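Long-range contacts in A putative transcriptional regulator (Rhodococcus sp., PDB 2HKU), which probably binds DNA as a dimeric transcriptional regulator of the TetR family, with a helix-turn-helix domain joined to an all-helical C-terminal domain: residues A[63-68]-A[125-130]; A[72-77]-A[108-113]. One frame throughout, in Å; residues are numbered along the deposited sequence.

Both contacts are made by helix 63-87, which starts just after the predicted helix-turn-helix motif and runs on to pack against helices of the C-terminal region. Contact 1 sets its first residues, 63-68, beside the start of helix 125-152; contact 2 sets residues 72-77 against helix 108-120. Along the chain the order is 63-68, 72-77, 108-113, 125-130, with the two partner helices consecutive. The centres lie about 14 Å apart, contact 2 close to the middle of the chain and contact 1 nearer its periphery. Packing joins them directly: Phe67 CZ is 3.4 Å from Leu113 CD1. Such an arrangement is consistent with helix 63-87 coupling the two domains, as in TetR relatives.

Contact 1 of 2, residues A[63-68]-A[125-130]; sequences KERLFV and SELRDL
Arg65 lies across the ends of Glu126, Leu127 and Leu130, burying the most surface here. A chi1 of 176° turns CG away from the backbone N, and after a bend at chi3 the chain reaches over to helix 125-152. Leu127 CD1 packs at 3.8 Å from Arg65 CA, while Leu130 CD2 sits over one guanidinium face, offset toward the rim and 4.1 Å from Arg65 NH1. At the guanidinium edge, in its plane, Glu126 OE1 stands 3.8 Å from Arg65 NE, a long salt bridge; the stronger partner is Glu69, one turn on along helix 63-87. The segment axes run nearly parallel, 5° apart, at 10.3 Å; the contact sets the start of helix 63-87, which follows the predicted TetR helix-turn-helix motif, beside the start of helix 125-152 in the C-terminal region. An alanine at Arg65 is likely to cost Glu69 its salt bridge and Glu126 its long one, and to strip part of the cover from the methyls of Leu127 and Leu130. Deeper in, Val68 is forked between the two leucines: CG1 meets Leu130 CD2 at 3.7 Å, and CG2 meets Leu127 CG at 4.0 Å. Met120 and Thr121 also touch Val68.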
ATOM      1  N   LYS A  63      -5.393  22.817   6.600  1.00 36.28           N
ATOM      2  CA  LYS A  63      -4.128  22.147   6.345  1.00 35.20           C
ATOM      3  C   LYS A  63      -4.358  20.787   5.637  1.00 33.61           C
ATOM      4  O   LYS A  63      -3.612  20.438   4.743  1.00 32.48           O
ATOM      5  CB  LYS A  63      -3.349  21.951   7.653  1.00 34.08           C
ATOM      6  CG  LYS A  63      -1.879  21.692   7.447  1.00 36.93           C
ATOM      7  CD  LYS A  63      -1.234  21.290   8.754  1.00 41.16           C
ATOM      8  CE  LYS A  63       0.038  20.456   8.503  1.00 43.82           C
ATOM      9  NZ  LYS A  63       0.784  20.165   9.767  1.00 40.78           N
ATOM     10  N   GLU A  64      -5.370  20.038   6.098  1.00 32.79           N
ATOM     11  CA  GLU A  64      -5.631  18.665   5.656  1.00 33.88           C
ATOM     12  C   GLU A  64      -5.990  18.704   4.181  1.00 33.27           C
ATOM     13  O   GLU A  64      -5.549  17.894   3.383  1.00 31.87           O
ATOM     14  CB  GLU A  64      -6.810  18.066   6.481  1.00 35.48           C
ATOM     15  CG  GLU A  64      -6.438  17.742   7.933  1.00 40.84           C
ATOM     16  CD  GLU A  64      -6.193  18.998   8.823  1.00 43.04           C
ATOM     17  OE1 GLU A  64      -7.034  19.923   8.781  1.00 47.15           O
ATOM     18  OE2 GLU A  64      -5.158  19.078   9.552  1.00 44.63           O
ATOM     19  N   ARG A  65      -6.764  19.717   3.812  1.00 32.16           N
ATOM     20  CA  ARG A  65      -7.102  19.862   2.453  1.00 33.20           C
ATOM     21  C   ARG A  65      -5.909  20.261   1.547  1.00 31.69           C
ATOM     22  O   ARG A  65      -5.767  19.706   0.461  1.00 30.26           O
ATOM     23  CB  ARG A  65      -8.201  20.876   2.268  1.00 34.84           C
ATOM     24  CG  ARG A  65      -8.469  21.071   0.801  1.00 38.87           C
ATOM     25  CD  ARG A  65      -9.847  21.684   0.665  1.00 47.24           C
ATOM     26  NE  ARG A  65     -10.824  20.778   0.066  1.00 53.56           N
ATOM     27  CZ  ARG A  65     -11.034  20.664  -1.245  1.00 53.51           C
ATOM     28  NH1 ARG A  65     -11.963  19.829  -1.680  1.00 56.65           N
ATOM     29  NH2 ARG A  65     -10.320  21.385  -2.112  1.00 54.03           N
ATOM     30  N   LEU A  66      -5.090  21.214   1.978  1.00 29.84           N
ATOM     31  CA  LEU A  66      -3.765  21.410   1.294  1.00 29.03           C
ATOM     32  C   LEU A  66      -2.948  20.097   1.126  1.00 27.98           C
ATOM     33  O   LEU A  66      -2.489  19.819   0.039  1.00 27.13           O
ATOM     34  CB  LEU A  66      -2.913  22.490   1.962  1.00 28.82           C
ATOM     35  CG  LEU A  66      -1.532  22.911   1.362  1.00 28.37           C
ATOM     36  CD1 LEU A  66      -1.583  23.323  -0.075  1.00 25.79           C
ATOM     37  CD2 LEU A  66      -0.914  24.006   2.200  1.00 28.78           C
ATOM     38  N   PHE A  67      -2.829  19.291   2.203  1.00 26.33           N
ATOM     39  CA  PHE A  67      -2.077  18.072   2.188  1.00 23.30           C
ATOM     40  C   PHE A  67      -2.670  17.099   1.160  1.00 24.48           C
ATOM     41  O   PHE A  67      -1.932  16.552   0.343  1.00 20.37           O
ATOM     42  CB  PHE A  67      -2.141  17.348   3.557  1.00 25.84           C
ATOM     43  CG  PHE A  67      -1.277  16.111   3.592  1.00 23.89           C
ATOM     44  CD1 PHE A  67       0.122  16.248   3.648  1.00 23.33           C
ATOM     45  CD2 PHE A  67      -1.812  14.894   3.435  1.00 23.79           C
ATOM     46  CE1 PHE A  67       0.951  15.161   3.656  1.00 25.68           C
ATOM     47  CE2 PHE A  67      -1.017  13.758   3.487  1.00 22.13           C
ATOM     48  CZ  PHE A  67       0.341  13.861   3.584  1.00 28.83           C
ATOM     49  N   VAL A  68      -3.995  16.844   1.232  1.00 21.84           N
ATOM     50  CA  VAL A  68      -4.550  15.923   0.264  1.00 23.69           C
ATOM     51  C   VAL A  68      -4.404  16.464  -1.193  1.00 23.61           C
ATOM     52  O   VAL A  68      -4.096  15.692  -2.122  1.00 22.68           O
ATOM     53  CB  VAL A  68      -6.069  15.516   0.640  1.00 24.62           C
ATOM     54  CG1 VAL A  68      -6.670  14.658  -0.463  1.00 22.32           C
ATOM     55  CG2 VAL A  68      -6.080  14.820   1.971  1.00 21.76           C
ATOM     56  N   SER A 125     -15.998  13.707   3.247  1.00 60.17           N
ATOM     57  CA  SER A 125     -16.323  13.507   1.827  1.00 58.75           C
ATOM     58  C   SER A 125     -15.605  14.516   0.928  1.00 57.50           C
ATOM     59  O   SER A 125     -15.286  14.157  -0.202  1.00 57.10           O
ATOM     60  CB  SER A 125     -17.852  13.492   1.560  1.00 58.99           C
ATOM     61  OG  SER A 125     -18.365  14.813   1.356  1.00 58.62           O
ATOM     62  N   GLU A 126     -15.322  15.738   1.417  1.00 55.87           N
ATOM     63  CA  GLU A 126     -14.604  16.731   0.585  1.00 54.27           C
ATOM     64  C   GLU A 126     -13.695  15.794  -0.141  1.00 52.93           C
ATOM     65  O   GLU A 126     -13.455  15.936  -1.367  1.00 53.48           O
ATOM     66  CB  GLU A 126     -13.802  17.756   1.374  1.00 54.78           C
ATOM     67  CG  GLU A 126     -14.431  18.341   2.594  1.00 55.11           C
ATOM     68  CD  GLU A 126     -13.348  18.660   3.621  1.00 57.59           C
ATOM     69  OE1 GLU A 126     -12.412  19.451   3.291  1.00 57.33           O
ATOM     70  OE2 GLU A 126     -13.425  18.105   4.739  1.00 57.90           O
ATOM     71  N   LEU A 127     -13.008  14.933   0.611  1.00 50.36           N
ATOM     72  CA  LEU A 127     -11.590  15.023   0.820  1.00 46.86           C
ATOM     73  C   LEU A 127     -11.382  13.585   0.240  1.00 43.16           C
ATOM     74  O   LEU A 127     -10.507  13.365  -0.552  1.00 39.75           O
ATOM     75  CB  LEU A 127     -11.141  15.168   2.271  1.00 47.74           C
ATOM     76  CG  LEU A 127      -9.899  16.049   2.479  1.00 48.28           C
ATOM     77  CD1 LEU A 127     -10.052  17.456   1.891  1.00 47.69           C
ATOM     78  CD2 LEU A 127      -9.509  16.126   3.948  1.00 47.01           C
ATOM     79  N   ARG A 128     -12.262  12.653   0.650  1.00 40.35           N
ATOM     80  CA  ARG A 128     -12.485  11.381  -0.005  1.00 38.59           C
ATOM     81  C   ARG A 128     -12.738  11.501  -1.549  1.00 36.42           C
ATOM     82  O   ARG A 128     -12.255  10.689  -2.303  1.00 34.30           O
ATOM     83  CB  ARG A 128     -13.642  10.658   0.675  1.00 38.98           C
ATOM     84  CG  ARG A 128     -13.766   9.219   0.350  1.00 44.54           C
ATOM     85  CD  ARG A 128     -15.225   8.841   0.075  1.00 52.84           C
ATOM     86  NE  ARG A 128     -15.426   7.390   0.159  1.00 63.21           N
ATOM     87  CZ  ARG A 128     -15.860   6.595  -0.833  1.00 66.58           C
ATOM     88  NH1 ARG A 128     -16.182   7.094  -2.035  1.00 67.41           N
ATOM     89  NH2 ARG A 128     -15.996   5.281  -0.607  1.00 67.75           N
ATOM     90  N   ASP A 129     -13.470  12.531  -1.989  1.00 33.28           N
ATOM     91  CA  ASP A 129     -13.714  12.773  -3.418  1.00 32.00           C
ATOM     92  C   ASP A 129     -12.455  13.109  -4.232  1.00 29.51           C
ATOM     93  O   ASP A 129     -12.309  12.707  -5.393  1.00 26.72           O
ATOM     94  CB  ASP A 129     -14.770  13.850  -3.571  1.00 33.23           C
ATOM     95  CG  ASP A 129     -16.161  13.405  -3.052  1.00 36.25           C
ATOM     96  OD1 ASP A 129     -16.414  12.206  -2.724  1.00 37.99           O
ATOM     97  OD2 ASP A 129     -16.995  14.305  -2.936  1.00 41.34           O
ATOM     98  N   LEU A 130     -11.540  13.844  -3.618  1.00 28.25           N
ATOM     99  CA  LEU A 130     -10.225  14.144  -4.234  1.00 29.75           C
ATOM    100  C   LEU A 130      -9.455  12.829  -4.423  1.00 28.10           C
ATOM    101  O   LEU A 130      -8.861  12.603  -5.490  1.00 29.07           O
ATOM    102  CB  LEU A 130      -9.388  14.997  -3.282  1.00 31.27           C
ATOM    103  CG  LEU A 130      -9.081  16.502  -3.415  1.00 34.65           C
ATOM    104  CD1 LEU A 130     -10.052  17.233  -4.234  1.00 34.72           C
ATOM    105  CD2 LEU A 130      -8.827  17.215  -2.062  1.00 29.44           C
TER

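Contact 2 of 2, residues A[72-77]-A[108-113]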
ATOM      1  N   CYS A  72      -2.464  14.205  -4.016  1.00 20.43           N
ATOM      2  CA  CYS A  72      -3.069  13.901  -5.276  1.00 21.15           C
ATOM      3  C   CYS A  72      -2.286  14.444  -6.519  1.00 19.18           C
ATOM      4  O   CYS A  72      -2.062  13.701  -7.428  1.00 22.98           O
ATOM      5  CB  CYS A  72      -4.490  14.430  -5.279  1.00 17.51           C
ATOM      6  SG  CYS A  72      -5.519  13.384  -4.052  1.00 23.09           S
ATOM      7  N   ALA A  73      -2.007  15.729  -6.592  1.00 22.80           N
ATOM      8  CA  ALA A  73      -1.141  16.334  -7.686  1.00 22.01           C
ATOM      9  C   ALA A  73       0.204  15.667  -7.811  1.00 22.53           C
ATOM     10  O   ALA A  73       0.616  15.282  -8.904  1.00 24.95           O
ATOM     11  CB  ALA A  73      -1.005  17.801  -7.498  1.00 24.18           C
ATOM     12  N   ALA A  74       0.862  15.398  -6.681  1.00 23.12           N
ATOM     13  CA  ALA A  74       2.132  14.629  -6.694  1.00 21.92           C
ATOM     14  C   ALA A  74       2.068  13.285  -7.331  1.00 20.84           C
ATOM     15  O   ALA A  74       2.868  12.944  -8.184  1.00 21.62           O
ATOM     16  CB  ALA A  74       2.755  14.531  -5.243  1.00 22.72           C
ATOM     17  N   VAL A  75       1.126  12.437  -6.934  1.00 20.21           N
ATOM     18  CA  VAL A  75       1.032  11.158  -7.571  1.00 18.54           C
ATOM     19  C   VAL A  75       0.565  11.186  -9.054  1.00 19.21           C
ATOM     20  O   VAL A  75       0.960  10.324  -9.847  1.00 21.47           O
ATOM     21  CB  VAL A  75       0.107  10.096  -6.729  1.00 15.34           C
ATOM     22  CG1 VAL A  75      -1.441  10.389  -6.928  1.00 16.06           C
ATOM     23  CG2 VAL A  75       0.427   8.723  -7.183  1.00 18.06           C
ATOM     24  N   LEU A  76      -0.333  12.086  -9.411  1.00 19.23           N
ATOM     25  CA  LEU A  76      -0.717  12.287 -10.809  1.00 20.62           C
ATOM     26  C   LEU A  76       0.475  12.707 -11.673  1.00 21.37           C
ATOM     27  O   LEU A  76       0.674  12.213 -12.784  1.00 21.49           O
ATOM     28  CB  LEU A  76      -1.797  13.392 -10.873  1.00 18.73           C
ATOM     29  CG  LEU A  76      -3.151  12.820 -10.360  1.00 20.41           C
ATOM     30  CD1 LEU A  76      -4.222  13.873 -10.374  1.00 24.25           C
ATOM     31  CD2 LEU A  76      -3.534  11.769 -11.260  1.00 19.38           C
ATOM     32  N   ARG A  77       1.237  13.635 -11.129  1.00 23.11           N
ATOM     33  CA  ARG A  77       2.416  14.115 -11.847  1.00 26.55           C
ATOM     34  C   ARG A  77       3.454  13.009 -11.949  1.00 25.32           C
ATOM     35  O   ARG A  77       4.026  12.718 -13.042  1.00 26.09           O
ATOM     36  CB  ARG A  77       2.908  15.398 -11.174  1.00 25.79           C
ATOM     37  CG  ARG A  77       1.911  16.588 -11.404  1.00 31.49           C
ATOM     38  CD  ARG A  77       2.611  17.949 -11.229  1.00 36.56           C
ATOM     39  NE  ARG A  77       1.808  19.071 -11.825  1.00 46.79           N
ATOM     40  CZ  ARG A  77       0.913  19.809 -11.166  1.00 48.16           C
ATOM     41  NH1 ARG A  77       0.659  19.588  -9.884  1.00 50.31           N
ATOM     42  NH2 ARG A  77       0.254  20.770 -11.795  1.00 49.71           N
ATOM     43  N   ALA A 108       8.710   7.595  -6.100  1.00 27.80           N
ATOM     44  CA  ALA A 108       8.246   6.845  -4.897  1.00 26.15           C
ATOM     45  C   ALA A 108       7.774   7.781  -3.784  1.00 25.61           C
ATOM     46  O   ALA A 108       6.679   7.587  -3.254  1.00 25.37           O
ATOM     47  CB  ALA A 108       9.321   5.788  -4.412  1.00 26.10           C
ATOM     48  N   PRO A 109       8.529   8.846  -3.431  1.00 26.50           N
ATOM     49  CA  PRO A 109       7.999   9.783  -2.419  1.00 25.30           C
ATOM     50  C   PRO A 109       6.599  10.394  -2.743  1.00 26.15           C
ATOM     51  O   PRO A 109       5.808  10.657  -1.811  1.00 24.92           O
ATOM     52  CB  PRO A 109       9.079  10.896  -2.381  1.00 26.67           C
ATOM     53  CG  PRO A 109      10.269  10.202  -2.725  1.00 27.47           C
ATOM     54  CD  PRO A 109       9.892   9.253  -3.827  1.00 27.04           C
ATOM     55  N   SER A 110       6.306  10.654  -4.046  1.00 24.46           N
ATOM     56  CA  SER A 110       4.955  11.085  -4.465  1.00 24.50           C
ATOM     57  C   SER A 110       3.876  10.018  -4.257  1.00 23.51           C
ATOM     58  O   SER A 110       2.823  10.327  -3.727  1.00 24.84           O
ATOM     59  CB  SER A 110       5.038  11.544  -5.960  1.00 24.40           C
ATOM     60  OG  SER A 110       5.859  12.705  -6.017  1.00 24.60           O
ATOM     61  N   VAL A 111       4.126   8.765  -4.679  1.00 25.02           N
ATOM     62  CA  VAL A 111       3.196   7.631  -4.398  1.00 25.04           C
ATOM     63  C   VAL A 111       3.034   7.493  -2.867  1.00 24.78           C
ATOM     64  O   VAL A 111       1.928   7.226  -2.335  1.00 24.06           O
ATOM     65  CB  VAL A 111       3.722   6.296  -4.955  1.00 25.39           C
ATOM     66  CG1 VAL A 111       2.776   5.125  -4.641  1.00 26.18           C
ATOM     67  CG2 VAL A 111       3.959   6.393  -6.466  1.00 26.35           C
ATOM     68  N   GLU A 112       4.158   7.553  -2.165  1.00 23.86           N
ATOM     69  CA  GLU A 112       4.138   7.371  -0.717  1.00 23.92           C
ATOM     70  C   GLU A 112       3.333   8.489  -0.014  1.00 22.54           C
ATOM     71  O   GLU A 112       2.467   8.213   0.840  1.00 23.52           O
ATOM     72  CB  GLU A 112       5.558   7.248  -0.177  1.00 24.19           C
ATOM     73  CG  GLU A 112       5.611   7.286   1.341  1.00 27.71           C
ATOM     74  CD  GLU A 112       7.020   7.385   1.885  1.00 36.21           C
ATOM     75  OE1 GLU A 112       8.029   7.160   1.117  1.00 36.91           O
ATOM     76  OE2 GLU A 112       7.101   7.692   3.090  1.00 35.79           O
ATOM     77  N   LEU A 113       3.526   9.736  -0.386  1.00 20.79           N
ATOM     78  CA  LEU A 113       2.602  10.766   0.085  1.00 22.60           C
ATOM     79  C   LEU A 113       1.104  10.506  -0.187  1.00 21.49           C
ATOM     80  O   LEU A 113       0.229  10.802   0.682  1.00 21.32           O
ATOM     81  CB  LEU A 113       2.954  12.120  -0.536  1.00 23.35           C
ATOM     82  CG  LEU A 113       2.428  13.405   0.005  1.00 25.42           C
ATOM     83  CD1 LEU A 113       2.933  13.481   1.475  1.00 28.53           C
ATOM     84  CD2 LEU A 113       3.039  14.548  -0.814  1.00 26.79           C
TER
HETATM   85  O   HOH W   1       5.196  14.137  -8.155  1.00 33.73           O
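In this TetR-family fold, helix 63-87 follows the predicted helix-turn-helix motif and packs against helix 108-120 of the C-terminal domain, and the present contact is their buried crossing. The segment axes approach to 7.9 Å at a signed angle of -138°, and CA of Val75 and CA of Ser110 come within 5.0 Å, a closeness probably helped by the small side chains of Ala74 and Ser110. Ser110 presses its CB onto the backbone of the opposing helix, 3.4 Å from Ala74 O, while its OG lies 3.7 Å from Ala74 CB. No direct hydrogen bond joins the segments. Instead one water spans them, donating to Ala74 O at 2.6 Å and hydrogen-bonded to Ser110 OG at 2.7 Å. The hydroxyl can meet it because OG is anti to the carbonyl carbon (chi1 -66°). Flanking this pair, Val75 directs CG2 to Val111 CA at 4.1 Å, with the methyls of the two valines slightly farther apart; Ala74 CB makes a looser contact with Leu113 CD2. Val75 also touches Thr134 and Leu138 of helix 125-152, and Leu113 reaches Phe33 and Leu34 of helix 21-36. Chemically, then, the segments meet by close van der Waals packing, including a serine CB against a backbone carbonyl, and by one water bridge, which gives Ala74 O a hydrogen-bond donor and ties it to the serine hydroxyl without any charged group.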